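Local coordinates for protein dextranase (Pseudarthrobacter oxydans, PDB 6NZS) that catalyses the endohydrolysis of alpha-1,6-glucosidic linkages in dextran and belongs to glycoside hydrolase family 49, at residues K64-I67 against E72-A75. Numbering follows the deposited sequence.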
ATOM      1  N   LYS A  64      11.675   5.428 -17.439  1.00 13.37           N
ATOM      2  CA  LYS A  64      11.974   6.747 -17.968  1.00 15.64           C
ATOM      3  C   LYS A  64      13.142   7.372 -17.222  1.00 14.62           C
ATOM      4  O   LYS A  64      13.398   7.077 -16.050  1.00 16.13           O
ATOM      5  CB  LYS A  64      10.752   7.658 -17.840  1.00 14.45           C
ATOM      6  CG  LYS A  64       9.596   7.230 -18.717  1.00 17.05           C
ATOM      7  CD  LYS A  64       8.414   8.167 -18.552  1.00 17.55           C
ATOM      8  CE  LYS A  64       7.578   7.775 -17.350  1.00 17.88           C
ATOM      9  NZ  LYS A  64       6.429   8.707 -17.144  1.00 17.69           N
ATOM     10  N   ASP A  65      13.872   8.233 -17.923  1.00 16.14           N
ATOM     11  CA  ASP A  65      14.777   9.135 -17.241  1.00 17.80           C
ATOM     12  C   ASP A  65      13.975  10.189 -16.485  1.00 18.54           C
ATOM     13  O   ASP A  65      12.784  10.398 -16.732  1.00 18.04           O
ATOM     14  CB  ASP A  65      15.679   9.851 -18.247  1.00 20.48           C
ATOM     15  CG  ASP A  65      16.666   8.921 -18.918  1.00 25.41           C
ATOM     16  OD1 ASP A  65      17.061   7.907 -18.305  1.00 27.15           O
ATOM     17  OD2 ASP A  65      17.060   9.220 -20.063  1.00 34.55           O
ATOM     18  N   LYS A  66      14.642  10.848 -15.542  1.00 17.76           N
ATOM     19  CA  LYS A  66      14.049  11.998 -14.873  1.00 17.39           C
ATOM     20  C   LYS A  66      13.918  13.136 -15.878  1.00 20.37           C
ATOM     21  O   LYS A  66      14.920  13.587 -16.447  1.00 22.63           O
ATOM     22  CB  LYS A  66      14.938  12.430 -13.711  1.00 17.89           C
ATOM     23  CG  LYS A  66      15.113  11.359 -12.644  1.00 15.45           C
ATOM     24  CD  LYS A  66      16.083  11.832 -11.577  1.00 15.19           C
ATOM     25  CE  LYS A  66      16.184  10.839 -10.434  1.00 15.68           C
ATOM     26  NZ  LYS A  66      17.119  11.278  -9.371  1.00 16.88           N
ATOM     27  N   ILE A  67      12.693  13.588 -16.115  1.00 18.72           N
ATOM     28  CA  ILE A  67      12.427  14.656 -17.071  1.00 22.26           C
ATOM     29  C   ILE A  67      12.085  15.913 -16.285  1.00 21.86           C
ATOM     30  O   ILE A  67      11.068  15.961 -15.580  1.00 19.42           O
ATOM     31  CB  ILE A  67      11.312  14.286 -18.057  1.00 25.52           C
ATOM     32  CG1 ILE A  67      11.763  13.140 -18.968  1.00 25.62           C
ATOM     33  CG2 ILE A  67      10.900  15.503 -18.878  1.00 25.81           C
ATOM     34  CD1 ILE A  67      13.119  13.340 -19.591  1.00 30.35           C
ATOM     35  N   GLU A  72      16.691  13.731  -6.045  1.00 17.15           N
ATOM     36  CA  GLU A  72      16.259  12.374  -5.748  1.00 17.62           C
ATOM     37  C   GLU A  72      14.740  12.307  -5.744  1.00 17.84           C
ATOM     38  O   GLU A  72      14.059  13.225  -5.277  1.00 17.34           O
ATOM     39  CB  GLU A  72      16.803  11.925  -4.393  1.00 21.93           C
ATOM     40  CG  GLU A  72      18.291  11.602  -4.402  1.00 24.22           C
ATOM     41  CD  GLU A  72      18.749  10.974  -3.102  1.00 29.24           C
ATOM     42  OE1 GLU A  72      18.311  11.441  -2.030  1.00 33.34           O
ATOM     43  OE2 GLU A  72      19.542  10.010  -3.152  1.00 36.25           O
ATOM     44  N   ASP A  73      14.201  11.213  -6.286  1.00 14.12           N
ATOM     45  CA  ASP A  73      12.763  10.996  -6.278  1.00 13.35           C
ATOM     46  C   ASP A  73      12.343   9.753  -5.503  1.00 12.81           C
ATOM     47  O   ASP A  73      11.147   9.446  -5.470  1.00 12.90           O
ATOM     48  CB  ASP A  73      12.190  10.973  -7.708  1.00 13.37           C
ATOM     49  CG  ASP A  73      12.809   9.893  -8.589  1.00 10.71           C
ATOM     50  OD1 ASP A  73      13.364   8.907  -8.060  1.00 12.75           O
ATOM     51  OD2 ASP A  73      12.737  10.036  -9.829  1.00 12.68           O
ATOM     52  N   GLY A  74      13.282   9.050  -4.868  1.00 12.72           N
ATOM     53  CA  GLY A  74      12.969   7.864  -4.096  1.00 13.08           C
ATOM     54  C   GLY A  74      13.032   6.561  -4.862  1.00 12.89           C
ATOM     55  O   GLY A  74      13.033   5.495  -4.233  1.00 11.90           O
ATOM     56  N   ALA A  75      13.095   6.610  -6.190  1.00 12.13           N
ATOM     57  CA  ALA A  75      13.185   5.411  -7.010  1.00 11.43           C
ATOM     58  C   ALA A  75      14.614   5.047  -7.368  1.00 11.74           C
ATOM     59  O   ALA A  75      14.820   4.142  -8.182  1.00 12.78           O
ATOM     60  CB  ALA A  75      12.355   5.581  -8.285  1.00 10.89           C
TER
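K66 lays the methylene part of its side chain across the carboxylate of D73, with CE of K66 3.6 Å from OD2 of D73 and CG of K66 3.9 Å from the same oxygen. The lysine reaches this far because its CG lies anti to the carbonyl carbon (chi1 -61°) and every later torsion is extended. The amine overshoots the acid: NZ of K66 stays 4.6 Å from OD2 of D73, too long for a salt bridge, and comes to 3.9 Å from CA of E72. There it forms a salt bridge with E76 and a hydrogen bond to the backbone O of K71, so K66 and D73 meet mainly through carbon against oxygen, with their opposite charges close enough probably to attract at longer range.

D73 is buried, and its two oxygens divide the work. OD1 of D73 accepts from N of A75 at 3.0 Å, closing an Asx turn; the N-H arrives on the anti side, 27° out of the carboxylate plane. OD2 takes a salt bridge from R61 and a hydrogen bond from the hydroxyl of Y69. With an alanine here, R61 and Y69 would lose the acceptor they share, and the turn that OD1 closes on N of A75 is likely to open more easily.

E72 points its CB away from K66, and its carboxylate pairs with K167. Both segments belong to the long loop between strand 51-58 and helix 76-81 of the N-terminal Ig-like domain; A75 is the N-cap residue of that helix, while backbone bonding of D73 to W366 ties the loop to the connection between strands 351-361 and 371-372 of the beta-solenoid.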